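Inositol-3-phosphate synthase (Caenorhabditis elegans, PDB 1VKO) binds nicotinamide-adenine-dinucleotide in a Rossmann-type domain and is found as an assembly of four chains. Local coordinates at residues L79-G85 / I155-D160; P193-Y198 / A211-I215; A249-T255 / S300-T304. One frame throughout, in Å; residues are numbered along the deposited sequence. Where two conformers were deposited one is given.

Contact 1 (L79-G85 / I155-D160). With NAD (nicotinamide-adenine-dinucleotide), chain G.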
loop_
_atom_site.group_PDB
_atom_site.type_symbol
_atom_site.label_atom_id
_atom_site.label_comp_id
_atom_site.label_asym_id
_atom_site.label_seq_id
_atom_site.Cartn_x
_atom_site.Cartn_y
_atom_site.Cartn_z
ATOM N N LEU A 79 31.329 -26.493 4.865
ATOM C CA LEU A 79 31.031 -25.199 4.211
ATOM C C LEU A 79 31.804 -24.071 4.858
ATOM O O LEU A 79 31.755 -23.879 6.100
ATOM C CB LEU A 79 29.500 -24.882 4.195
ATOM C CG LEU A 79 29.003 -23.521 3.636
ATOM C CD1 LEU A 79 29.293 -23.403 2.150
ATOM C CD2 LEU A 79 27.521 -23.330 3.853
ATOM N N LEU A 80 32.498 -23.318 4.005
ATOM C CA LEU A 80 33.293 -22.192 4.445
ATOM C C LEU A 80 32.721 -20.878 3.958
ATOM O O LEU A 80 32.686 -20.610 2.736
ATOM C CB LEU A 80 34.737 -22.305 3.922
ATOM C CG LEU A 80 35.640 -23.410 4.425
ATOM C CD1 LEU A 80 36.711 -23.733 3.374
ATOM C CD2 LEU A 80 36.255 -22.997 5.736
ATOM N N LEU A 81 32.329 -20.011 4.889
ATOM C CA LEU A 81 31.684 -18.766 4.444
ATOM C C LEU A 81 32.620 -17.621 4.558
ATOM O O LEU A 81 33.282 -17.441 5.588
ATOM C CB LEU A 81 30.400 -18.486 5.228
ATOM C CG LEU A 81 29.366 -19.624 5.294
ATOM C CD1 LEU A 81 28.147 -19.301 6.133
ATOM C CD2 LEU A 81 28.926 -19.998 3.899
ATOM N N VAL A 82 32.683 -16.834 3.512
ATOM C CA VAL A 82 33.369 -15.555 3.613
ATOM C C VAL A 82 32.360 -14.544 4.085
ATOM O O VAL A 82 31.250 -14.426 3.523
ATOM C CB VAL A 82 34.029 -15.141 2.306
ATOM C CG1 VAL A 82 35.002 -13.999 2.561
ATOM C CG2 VAL A 82 34.742 -16.352 1.680
ATOM N N GLY A 83 32.730 -13.833 5.141
ATOM C CA GLY A 83 31.766 -13.033 5.879
ATOM C C GLY A 83 31.056 -13.919 6.900
ATOM O O GLY A 83 29.867 -13.798 7.101
ATOM N N LEU A 84 31.779 -14.821 7.548
ATOM C CA LEU A 84 31.174 -15.773 8.509
ATOM C C LEU A 84 30.514 -15.074 9.675
ATOM O O LEU A 84 29.561 -15.605 10.253
ATOM C CB LEU A 84 32.207 -16.769 9.045
ATOM C CG LEU A 84 31.786 -17.755 10.156
ATOM C CD1 LEU A 84 30.807 -18.820 9.631
ATOM C CD2 LEU A 84 32.981 -18.467 10.821
ATOM N N GLY A 85 31.004 -13.883 10.018
ATOM C CA GLY A 85 30.502 -13.146 11.180
ATOM C C GLY A 85 29.414 -12.151 10.880
ATOM O O GLY A 85 29.011 -11.402 11.762
ATOM N N ILE A 155 29.127 -29.045 8.227
ATOM C CA ILE A 155 30.118 -28.502 9.152
ATOM C C ILE A 155 30.569 -27.150 8.624
ATOM O O ILE A 155 31.044 -27.058 7.488
ATOM C CB ILE A 155 31.365 -29.434 9.213
ATOM C CG1 ILE A 155 31.059 -30.774 9.908
ATOM C CG2 ILE A 155 32.493 -28.733 9.929
ATOM C CD1 ILE A 155 30.805 -31.955 8.953
ATOM N N ILE A 156 30.506 -26.112 9.449
ATOM C CA ILE A 156 30.750 -24.763 8.961
ATOM C C ILE A 156 31.867 -23.970 9.656
ATOM O O ILE A 156 31.845 -23.779 10.850
ATOM C CB ILE A 156 29.451 -23.956 9.017
ATOM C CG1 ILE A 156 28.362 -24.592 8.155
ATOM C CG2 ILE A 156 29.720 -22.485 8.674
ATOM C CD1 ILE A 156 27.050 -23.770 8.115
ATOM N N SER A 157 32.830 -23.486 8.887
ATOM C CA SER A 157 33.753 -22.474 9.351
ATOM C C SER A 157 33.754 -21.298 8.331
ATOM O O SER A 157 32.833 -21.180 7.502
ATOM C CB SER A 157 35.145 -23.077 9.451
ATOM O OG SER A 157 36.036 -22.140 10.024
ATOM N N GLY A 158 34.773 -20.449 8.411
ATOM C CA GLY A 158 35.010 -19.433 7.445
ATOM C C GLY A 158 35.785 -18.256 7.980
ATOM O O GLY A 158 36.463 -18.362 9.001
ATOM N N TRP A 159 35.669 -17.122 7.276
ATOM C CA TRP A 159 36.523 -15.973 7.548
ATOM C C TRP A 159 35.773 -14.670 7.762
ATOM O O TRP A 159 34.704 -14.457 7.201
ATOM C CB TRP A 159 37.457 -15.750 6.396
ATOM C CG TRP A 159 38.287 -16.922 5.980
ATOM C CD1 TRP A 159 39.573 -17.203 6.366
ATOM C CD2 TRP A 159 37.919 -17.930 5.036
ATOM N NE1 TRP A 159 40.004 -18.347 5.738
ATOM C CE2 TRP A 159 39.011 -18.815 4.921
ATOM C CE3 TRP A 159 36.755 -18.198 4.297
ATOM C CZ2 TRP A 159 38.986 -19.933 4.071
ATOM C CZ3 TRP A 159 36.741 -19.272 3.437
ATOM C CH2 TRP A 159 37.849 -20.142 3.339
ATOM N N ASP A 160 36.357 -13.778 8.540
ATOM C CA ASP A 160 35.783 -12.469 8.659
ATOM C C ASP A 160 36.815 -11.443 9.022
ATOM O O ASP A 160 37.621 -11.698 9.897
ATOM C CB ASP A 160 34.664 -12.449 9.681
ATOM C CG ASP A 160 33.579 -11.413 9.336
ATOM O OD1 ASP A 160 33.899 -10.231 9.203
ATOM O OD2 ASP A 160 32.388 -11.703 9.157
HETATM P PA NAD G . 26.729 -8.196 6.756
HETATM O O1A NAD G . 27.428 -6.924 6.827
HETATM O O2A NAD G . 25.972 -8.388 8.005
HETATM O O5B NAD G . 27.815 -9.318 6.480
HETATM C C5B NAD G . 29.040 -8.987 5.898
HETATM C C4B NAD G . 30.132 -9.585 6.766
HETATM O O4B NAD G . 31.246 -9.862 5.947
HETATM C C3B NAD G . 30.603 -8.635 7.830
HETATM O O3B NAD G . 30.897 -9.472 8.938
HETATM C C2B NAD G . 31.923 -8.100 7.352
HETATM O O2B NAD G . 32.764 -8.126 8.504
HETATM C C1B NAD G . 32.389 -9.203 6.407
HETATM N N9A NAD G . 33.350 -8.889 5.318
HETATM C C8A NAD G . 33.457 -7.784 4.529
HETATM N N7A NAD G . 34.507 -7.959 3.696
HETATM C C5A NAD G . 35.094 -9.149 3.919
HETATM C C6A NAD G . 36.216 -9.805 3.382
HETATM N N6A NAD G . 37.020 -9.261 2.453
HETATM N N1A NAD G . 36.559 -11.035 3.880
HETATM C C2A NAD G . 35.847 -11.598 4.899
HETATM N N3A NAD G . 34.794 -10.927 5.432
HETATM C C4A NAD G . 34.395 -9.727 4.960
HETATM O O3 NAD G . 25.769 -8.291 5.453
HETATM P PN NAD G . 24.793 -9.536 5.269
HETATM O O1N NAD G . 25.380 -10.667 6.035
HETATM O O2N NAD G . 23.438 -9.081 5.589
HETATM O O5D NAD G . 24.943 -9.993 3.720
HETATM C C5D NAD G . 26.221 -10.149 3.126
HETATM C C4D NAD G . 26.219 -10.061 1.588
HETATM O O4D NAD G . 25.187 -10.852 1.052
HETATM C C3D NAD G . 26.012 -8.644 1.040
HETATM O O3D NAD G . 26.860 -8.463 -0.060
HETATM C C2D NAD G . 24.623 -8.696 0.457
HETATM O O2D NAD G . 24.402 -7.855 -0.664
HETATM C C1D NAD G . 24.547 -10.133 0.020
HETATM N N1N NAD G . 23.128 -10.408 -0.175
HETATM C C2N NAD G . 22.271 -10.330 0.878
HETATM C C3N NAD G . 20.932 -10.565 0.662
HETATM C C7N NAD G . 20.121 -10.844 1.870
HETATM O O7N NAD G . 20.809 -10.718 3.102
HETATM N N7N NAD G . 18.838 -11.210 1.750
HETATM C C4N NAD G . 20.448 -10.900 -0.618
HETATM C C5N NAD G . 21.330 -10.955 -1.673
HETATM C C6N NAD G . 22.690 -10.695 -1.444
#
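L79-V82 and I155-W159 are neighbouring parallel strands of the Rossmann-type sheet that binds NAD. Their backbone ladder starts with L79 N to I155 O (2.7 Å) and runs on to W159 N and L81 O. At its end W159 O takes two amides. G83 N approaches nearly along the carbonyl axis at 2.9 Å, while L84 N comes from above the carbonyl plane at 3.0 Å. With no side chain between, G83 CA lies 3.2 Å from NAD O4B.

D160 follows its strand directly, the usual Rossmann place for an acid that holds the adenosine ribose. Its OD1 accepts from NAD O2B, at a doubtful, very short 2.5 Å. OD2 accepts from NAD O3B and, on its anti side, from G85 N, each at 2.7 Å. With S162 N also bonded to OD1, four bonds hold the carboxylate.

W159 lies obliquely against L80 and V82, with CZ3 3.7 Å from L80 CB. Its NE1 is bonded to D230. On the other face of the sheet L84 CD1 meets I156 CG2.

Helix 220-238 packs beside L80, S157 and W159. Helix 87-100 packs on L84 and I156, and strand 242-247 continues the sheet beyond L79-V82.

Contact 2 (P193-Y198 / A211-I215). With NAD (nicotinamide-adenine-dinucleotide), chain G.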
loop_
_atom_site.group_PDB
_atom_site.type_symbol
_atom_site.label_atom_id
_atom_site.label_comp_id
_atom_site.label_asym_id
_atom_site.label_seq_id
_atom_site.Cartn_x
_atom_site.Cartn_y
_atom_site.Cartn_z
ATOM N N PRO A 193 35.792 -16.219 13.720
ATOM C CA PRO A 193 36.191 -16.439 12.325
ATOM C C PRO A 193 37.676 -16.234 12.108
ATOM O O PRO A 193 38.290 -15.430 12.802
ATOM C CB PRO A 193 35.429 -15.346 11.579
ATOM C CG PRO A 193 34.270 -15.023 12.466
ATOM C CD PRO A 193 34.829 -15.099 13.844
ATOM N N LEU A 194 38.236 -16.968 11.149
ATOM C CA LEU A 194 39.624 -16.773 10.709
ATOM C C LEU A 194 39.812 -15.363 10.121
ATOM O O LEU A 194 38.866 -14.749 9.673
ATOM C CB LEU A 194 40.030 -17.871 9.706
ATOM C CG LEU A 194 39.733 -19.335 10.102
ATOM C CD1 LEU A 194 39.954 -20.271 8.947
ATOM C CD2 LEU A 194 40.565 -19.768 11.265
ATOM N N PRO A 195 41.016 -14.812 10.193
ATOM C CA PRO A 195 41.280 -13.525 9.541
ATOM C C PRO A 195 41.194 -13.622 8.036
ATOM O O PRO A 195 41.421 -14.692 7.470
ATOM C CB PRO A 195 42.694 -13.156 10.011
ATOM C CG PRO A 195 43.274 -14.386 10.556
ATOM C CD PRO A 195 42.169 -15.317 10.960
ATOM N N SER A 196 40.778 -12.536 7.395
ATOM C CA SER A 196 40.554 -12.569 5.960
ATOM C C SER A 196 41.429 -11.586 5.223
ATOM O O SER A 196 42.193 -10.833 5.821
ATOM C CB SER A 196 39.087 -12.258 5.628
ATOM O OG SER A 196 38.697 -12.977 4.472
ATOM N N ILE A 197 41.274 -11.586 3.904
ATOM C CA ILE A 197 41.933 -10.651 3.012
ATOM C C ILE A 197 41.085 -9.407 3.116
ATOM O O ILE A 197 39.868 -9.500 3.039
ATOM C CB ILE A 197 41.873 -11.227 1.593
ATOM C CG1 ILE A 197 42.545 -12.584 1.558
ATOM C CG2 ILE A 197 42.522 -10.307 0.564
ATOM C CD1 ILE A 197 42.317 -13.309 0.262
ATOM N N TYR A 198 41.713 -8.240 3.286
ATOM C CA TYR A 198 41.008 -6.959 3.280
ATOM C C TYR A 198 41.684 -6.015 2.298
ATOM O O TYR A 198 42.781 -5.557 2.564
ATOM C CB TYR A 198 41.032 -6.379 4.701
ATOM C CG TYR A 198 40.436 -4.983 4.849
ATOM C CD1 TYR A 198 39.253 -4.637 4.210
ATOM C CD2 TYR A 198 41.053 -4.019 5.633
ATOM C CE1 TYR A 198 38.713 -3.387 4.333
ATOM C CE2 TYR A 198 40.506 -2.755 5.765
ATOM C CZ TYR A 198 39.334 -2.454 5.117
ATOM O OH TYR A 198 38.765 -1.208 5.210
ATOM N N ALA A 211 37.344 -3.644 10.523
ATOM C CA ALA A 211 38.336 -4.570 10.027
ATOM C C ALA A 211 39.536 -4.676 10.965
ATOM O O ALA A 211 40.486 -3.891 10.846
ATOM C CB ALA A 211 38.761 -4.158 8.625
ATOM N N ASN A 212 39.472 -5.633 11.904
ATOM C CA ASN A 212 40.513 -5.840 12.875
ATOM C C ASN A 212 41.038 -7.284 12.894
ATOM O O ASN A 212 41.724 -7.685 13.821
ATOM C CB ASN A 212 39.996 -5.431 14.254
ATOM C CG ASN A 212 39.093 -6.491 14.906
ATOM O OD1 ASN A 212 38.658 -7.464 14.273
ATOM N ND2 ASN A 212 38.826 -6.304 16.187
ATOM N N ASN A 213 40.692 -8.051 11.865
ATOM C CA ASN A 213 41.008 -9.479 11.733
ATOM C C ASN A 213 41.484 -9.719 10.290
ATOM O O ASN A 213 40.818 -10.414 9.529
ATOM C CB ASN A 213 39.734 -10.297 12.007
ATOM C CG ASN A 213 40.000 -11.732 12.403
ATOM O OD1 ASN A 213 41.016 -12.043 13.010
ATOM N ND2 ASN A 213 39.055 -12.624 12.080
ATOM N N VAL A 214 42.621 -9.126 9.907
ATOM C CA VAL A 214 43.129 -9.254 8.530
ATOM C C VAL A 214 44.504 -9.902 8.370
ATOM O O VAL A 214 45.403 -9.683 9.181
ATOM C CB VAL A 214 43.029 -7.904 7.711
ATOM C CG1 VAL A 214 41.934 -6.990 8.266
ATOM C CG2 VAL A 214 44.335 -7.183 7.620
ATOM N N ILE A 215 44.648 -10.700 7.311
ATOM C CA ILE A 215 45.930 -11.320 6.941
ATOM C C ILE A 215 46.946 -10.196 6.681
ATOM O O ILE A 215 46.654 -9.318 5.887
ATOM C CB ILE A 215 45.789 -12.174 5.606
ATOM C CG1 ILE A 215 44.538 -13.075 5.561
ATOM C CG2 ILE A 215 47.048 -12.960 5.312
ATOM C CD1 ILE A 215 44.428 -14.043 6.636
HETATM P PA NAD G . 26.729 -8.196 6.756
HETATM O O1A NAD G . 27.428 -6.924 6.827
HETATM O O2A NAD G . 25.972 -8.388 8.005
HETATM O O5B NAD G . 27.815 -9.318 6.480
HETATM C C5B NAD G . 29.040 -8.987 5.898
HETATM C C4B NAD G . 30.132 -9.585 6.766
HETATM O O4B NAD G . 31.246 -9.862 5.947
HETATM C C3B NAD G . 30.603 -8.635 7.830
HETATM O O3B NAD G . 30.897 -9.472 8.938
HETATM C C2B NAD G . 31.923 -8.100 7.352
HETATM O O2B NAD G . 32.764 -8.126 8.504
HETATM C C1B NAD G . 32.389 -9.203 6.407
HETATM N N9A NAD G . 33.350 -8.889 5.318
HETATM C C8A NAD G . 33.457 -7.784 4.529
HETATM N N7A NAD G . 34.507 -7.959 3.696
HETATM C C5A NAD G . 35.094 -9.149 3.919
HETATM C C6A NAD G . 36.216 -9.805 3.382
HETATM N N6A NAD G . 37.020 -9.261 2.453
HETATM N N1A NAD G . 36.559 -11.035 3.880
HETATM C C2A NAD G . 35.847 -11.598 4.899
HETATM N N3A NAD G . 34.794 -10.927 5.432
HETATM C C4A NAD G . 34.395 -9.727 4.960
HETATM O O3 NAD G . 25.769 -8.291 5.453
HETATM P PN NAD G . 24.793 -9.536 5.269
HETATM O O1N NAD G . 25.380 -10.667 6.035
HETATM O O2N NAD G . 23.438 -9.081 5.589
HETATM O O5D NAD G . 24.943 -9.993 3.720
HETATM C C5D NAD G . 26.221 -10.149 3.126
HETATM C C4D NAD G . 26.219 -10.061 1.588
HETATM O O4D NAD G . 25.187 -10.852 1.052
HETATM C C3D NAD G . 26.012 -8.644 1.040
HETATM O O3D NAD G . 26.860 -8.463 -0.060
HETATM C C2D NAD G . 24.623 -8.696 0.457
HETATM O O2D NAD G . 24.402 -7.855 -0.664
HETATM C C1D NAD G . 24.547 -10.133 0.020
HETATM N N1N NAD G . 23.128 -10.408 -0.175
HETATM C C2N NAD G . 22.271 -10.330 0.878
HETATM C C3N NAD G . 20.932 -10.565 0.662
HETATM C C7N NAD G . 20.121 -10.844 1.870
HETATM O O7N NAD G . 20.809 -10.718 3.102
HETATM N N7N NAD G . 18.838 -11.210 1.750
HETATM C C4N NAD G . 20.448 -10.900 -0.618
HETATM C C5N NAD G . 21.330 -10.955 -1.673
HETATM C C6N NAD G . 22.690 -10.695 -1.444
HETATM O O HOH W 1 44.674 -8.612 3.928
#
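One side-chain nitrogen, N213 ND2, is bonded to two backbone carbonyls from separate parts of the chain. Across this contact it donates to P193 O at 3.0 Å. The other acceptor is D160 O, just past strand 154-159. P193 O lies in the amide plane of N213, but the nitrogen sits well above the carbonyl plane of P193. The first torsion of N213 (chi1 -159°) sets CG opposite its own backbone N and carries the amide past P195. There OD1 is 3.6 Å from P195 CB.

Neither segment is a regular strand, yet the backbones bridge once, at S196 and V214. S196 N donates to N213 O, and S196 O accepts from I215 N at 2.9 Å with an N-H...O angle of 166°. A water extends this pairing, accepting from Y198 N and donating to I215 O. The I215 side chain lies along the P195-S196 backbone, with CD1 3.2 Å from P195 O.

At the far end the A211 methyl sits over one face of the Y198 ring, a CH-pi contact with CB 3.8 Å from the ring centroid. V214 CG1 meets Y198 CB obliquely.

The S196 side chain turns from A211-I215 to the adenine of NAD, and its OG donates to NAD N1A at 2.9 Å. NAD N6A donates weakly to I197 O. Two polar atoms of the adenine edge are therefore met by consecutive residues of one loop.

Both segments belong to the connection between helices 178-188 and 220-238. I215 and I197 pack on helix 220-238. I197 also rests on helix 281-291, as does S196. L194 pairs by backbone bonds with G158 and D160, which ties the loop to the end of strand 154-159.

Contact 3 (A249-T255 / S300-T304). With NAD (nicotinamide-adenine-dinucleotide), chain G.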
loop_
_atom_site.group_PDB
_atom_site.type_symbol
_atom_site.label_atom_id
_atom_site.label_comp_id
_atom_site.label_asym_id
_atom_site.label_seq_id
_atom_site.Cartn_x
_atom_site.Cartn_y
_atom_site.Cartn_z
ATOM N N ALA A 249 30.086 -12.162 2.341
ATOM C CA ALA A 249 30.646 -10.923 2.884
ATOM C C ALA A 249 30.157 -9.677 2.094
ATOM O O ALA A 249 29.358 -9.787 1.198
ATOM C CB ALA A 249 32.178 -11.009 2.855
ATOM N N ASN A 250 30.623 -8.489 2.441
ATOM C CA ASN A 250 30.085 -7.285 1.834
ATOM C C ASN A 250 30.302 -7.246 0.347
ATOM O O ASN A 250 31.286 -7.766 -0.187
ATOM C CB ASN A 250 30.611 -6.019 2.494
ATOM C CG ASN A 250 30.094 -5.871 3.912
ATOM O OD1 ASN A 250 30.780 -6.259 4.874
ATOM N ND2 ASN A 250 28.827 -5.422 4.050
ATOM N N THR A 251 29.307 -6.681 -0.323
ATOM C CA THR A 251 29.332 -6.462 -1.727
ATOM C C THR A 251 30.589 -5.676 -2.020
ATOM O O THR A 251 30.758 -4.583 -1.487
ATOM C CB THR A 251 28.075 -5.643 -2.037
ATOM O OG1 THR A 251 26.969 -6.502 -1.845
ATOM C CG2 THR A 251 27.989 -5.282 -3.518
ATOM N N GLU A 252 31.469 -6.249 -2.833
ATOM C CA GLU A 252 32.616 -5.530 -3.428
ATOM C C GLU A 252 32.129 -4.768 -4.661
ATOM O O GLU A 252 31.062 -5.064 -5.184
ATOM C CB GLU A 252 33.699 -6.519 -3.921
ATOM C CG GLU A 252 34.211 -7.470 -2.847
ATOM C CD GLU A 252 35.341 -8.388 -3.293
ATOM O OE1 GLU A 252 35.311 -9.012 -4.391
ATOM O OE2 GLU A 252 36.280 -8.503 -2.496
ATOM N N ARG A 253 32.904 -3.796 -5.138
ATOM C CA ARG A 253 32.687 -3.278 -6.500
ATOM C C ARG A 253 33.157 -4.304 -7.539
ATOM O O ARG A 253 33.782 -5.329 -7.218
ATOM C CB ARG A 253 33.431 -1.953 -6.722
ATOM C CG ARG A 253 34.943 -2.072 -6.561
ATOM C CD ARG A 253 35.726 -0.877 -7.026
ATOM N NE ARG A 253 37.168 -1.013 -6.788
ATOM C CZ ARG A 253 38.060 -1.518 -7.649
ATOM N NH1 ARG A 253 37.676 -1.998 -8.844
ATOM N NH2 ARG A 253 39.350 -1.570 -7.302
ATOM N N TYR A 254 32.817 -4.024 -8.787
ATOM C CA TYR A 254 33.240 -4.786 -9.938
ATOM C C TYR A 254 34.722 -4.531 -10.188
ATOM O O TYR A 254 35.207 -3.436 -10.019
ATOM C CB TYR A 254 32.447 -4.286 -11.147
ATOM C CG TYR A 254 31.158 -5.034 -11.406
ATOM C CD1 TYR A 254 30.245 -5.264 -10.392
ATOM C CD2 TYR A 254 30.867 -5.529 -12.675
ATOM C CE1 TYR A 254 29.095 -5.963 -10.617
ATOM C CE2 TYR A 254 29.693 -6.208 -12.919
ATOM C CZ TYR A 254 28.798 -6.409 -11.879
ATOM O OH TYR A 254 27.615 -7.108 -12.096
ATOM N N THR A 255 35.435 -5.546 -10.617
ATOM C CA THR A 255 36.774 -5.393 -11.165
ATOM C C THR A 255 36.631 -4.965 -12.633
ATOM O O THR A 255 35.528 -5.067 -13.181
ATOM C CB THR A 255 37.438 -6.790 -11.122
ATOM O OG1 THR A 255 37.554 -7.227 -9.761
ATOM C CG2 THR A 255 38.863 -6.749 -11.598
ATOM N N SER A 300 26.946 -12.596 -3.670
ATOM C CA SER A 300 26.910 -11.142 -3.792
ATOM C C SER A 300 26.936 -10.704 -5.269
ATOM O O SER A 300 27.139 -11.531 -6.174
ATOM C CB SER A 300 28.066 -10.506 -3.032
ATOM O OG SER A 300 27.972 -10.776 -1.646
ATOM N N PRO A 301 26.651 -9.425 -5.503
ATOM C CA PRO A 301 26.577 -8.875 -6.849
ATOM C C PRO A 301 27.891 -8.784 -7.624
ATOM O O PRO A 301 27.813 -8.740 -8.846
ATOM C CB PRO A 301 26.061 -7.444 -6.609
ATOM C CG PRO A 301 25.374 -7.519 -5.355
ATOM C CD PRO A 301 26.244 -8.432 -4.500
ATOM N N GLN A 302 29.064 -8.737 -6.958
ATOM C CA GLN A 302 30.303 -8.494 -7.713
ATOM C C GLN A 302 30.602 -9.562 -8.743
ATOM O O GLN A 302 30.135 -10.705 -8.616
ATOM C CB GLN A 302 31.514 -8.270 -6.849
ATOM C CG GLN A 302 32.030 -9.541 -6.153
ATOM C CD GLN A 302 31.523 -9.635 -4.757
ATOM O OE1 GLN A 302 30.581 -8.923 -4.407
ATOM N NE2 GLN A 302 32.133 -10.492 -3.939
ATOM N N ASN A 303 31.395 -9.173 -9.752
ATOM C CA ASN A 303 31.692 -10.038 -10.901
ATOM C C ASN A 303 32.881 -10.989 -10.708
ATOM O O ASN A 303 33.722 -11.146 -11.594
ATOM C CB ASN A 303 31.791 -9.236 -12.203
ATOM C CG ASN A 303 32.874 -8.192 -12.175
ATOM O OD1 ASN A 303 33.048 -7.500 -11.192
ATOM N ND2 ASN A 303 33.604 -8.063 -13.279
ATOM N N THR A 304 32.898 -11.662 -9.548
ATOM C CA THR A 304 33.970 -12.547 -9.194
ATOM C C THR A 304 34.294 -13.565 -10.294
ATOM O O THR A 304 35.468 -13.779 -10.619
ATOM C CB THR A 304 33.665 -13.306 -7.895
ATOM O OG1 THR A 304 33.400 -12.394 -6.808
ATOM C CG2 THR A 304 34.928 -14.049 -7.466
HETATM P PA NAD G . 26.729 -8.196 6.756
HETATM O O1A NAD G . 27.428 -6.924 6.827
HETATM O O2A NAD G . 25.972 -8.388 8.005
HETATM O O5B NAD G . 27.815 -9.318 6.480
HETATM C C5B NAD G . 29.040 -8.987 5.898
HETATM C C4B NAD G . 30.132 -9.585 6.766
HETATM O O4B NAD G . 31.246 -9.862 5.947
HETATM C C3B NAD G . 30.603 -8.635 7.830
HETATM O O3B NAD G . 30.897 -9.472 8.938
HETATM C C2B NAD G . 31.923 -8.100 7.352
HETATM O O2B NAD G . 32.764 -8.126 8.504
HETATM C C1B NAD G . 32.389 -9.203 6.407
HETATM N N9A NAD G . 33.350 -8.889 5.318
HETATM C C8A NAD G . 33.457 -7.784 4.529
HETATM N N7A NAD G . 34.507 -7.959 3.696
HETATM C C5A NAD G . 35.094 -9.149 3.919
HETATM C C6A NAD G . 36.216 -9.805 3.382
HETATM N N6A NAD G . 37.020 -9.261 2.453
HETATM N N1A NAD G . 36.559 -11.035 3.880
HETATM C C2A NAD G . 35.847 -11.598 4.899
HETATM N N3A NAD G . 34.794 -10.927 5.432
HETATM C C4A NAD G . 34.395 -9.727 4.960
HETATM O O3 NAD G . 25.769 -8.291 5.453
HETATM P PN NAD G . 24.793 -9.536 5.269
HETATM O O1N NAD G . 25.380 -10.667 6.035
HETATM O O2N NAD G . 23.438 -9.081 5.589
HETATM O O5D NAD G . 24.943 -9.993 3.720
HETATM C C5D NAD G . 26.221 -10.149 3.126
HETATM C C4D NAD G . 26.219 -10.061 1.588
HETATM O O4D NAD G . 25.187 -10.852 1.052
HETATM C C3D NAD G . 26.012 -8.644 1.040
HETATM O O3D NAD G . 26.860 -8.463 -0.060
HETATM C C2D NAD G . 24.623 -8.696 0.457
HETATM O O2D NAD G . 24.402 -7.855 -0.664
HETATM C C1D NAD G . 24.547 -10.133 0.020
HETATM N N1N NAD G . 23.128 -10.408 -0.175
HETATM C C2N NAD G . 22.271 -10.330 0.878
HETATM C C3N NAD G . 20.932 -10.565 0.662
HETATM C C7N NAD G . 20.121 -10.844 1.870
HETATM O O7N NAD G . 20.809 -10.718 3.102
HETATM N N7N NAD G . 18.838 -11.210 1.750
HETATM C C4N NAD G . 20.448 -10.900 -0.618
HETATM C C5N NAD G . 21.330 -10.955 -1.673
HETATM C C6N NAD G . 22.690 -10.695 -1.444
HETATM O O HOH W 2 25.717 -7.745 -10.302
#
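N303 lays its side-chain amide over one face of the Y254 ring. The two planes are stacked, 17° apart. OD1 is 3.1 Å from Y254 CG, and CB makes a CH-pi contact with the ring, offset toward its rim. The same OD1 accepts from T255 N at 3.1 Å, in the carbonyl plane and on a lone pair. The stack and this bond together fix the turn of the amide. A water lies at the ring edge, within bonding distance of Y254 OH and P301 O.

Q302 is bent at chi2 (-97°), which brings its amide back beside E252. Q302 OE1 accepts from E252 N at 3.2 Å, with the donor well above the amide plane. The carboxylate of E252 is engaged elsewhere, with S280 and S282.

T251 crosses P301 at about a right angle, its CG2 3.7 Å from P301 CD. Its hydroxyl turns to the coenzyme. NAD O3D is hydrogen-bonded to T251 OG1 (2.7 Å), to S300 OG (3.0 Å) and to A249 O (3.1 Å).

Two loops thus grip one hydroxyl of the nicotinamide ribose. They follow the adjacent parallel strands 242-247 and 295-298, and such loops line the coenzyme site in a Rossmann-type fold.

All three contacts touch NAD. Their polar grips fall mainly on the adenosine ribose (contact 1), the adenine edge (contact 2) and the nicotinamide ribose (contact 3), while V82 and A249 also pack on the adenine. Contacts 1 and 2 have centres about 12 Å apart and join directly, through D160 O to N213 ND2 (2.8 Å) and D160 N to L194 O (2.9 Å). W159 CD1 also packs on P195 O at 3.3 Å. Contact 3 is about 17 Å from each, centre to centre. It meets contact 1 by packing, with A249 CB 3.7 Å from G83 CA. The nearest atoms of contacts 2 and 3 are about 7 Å apart, and NAD spans between them. The side chain of P301 is about 6 Å from the bound pyrophosphate.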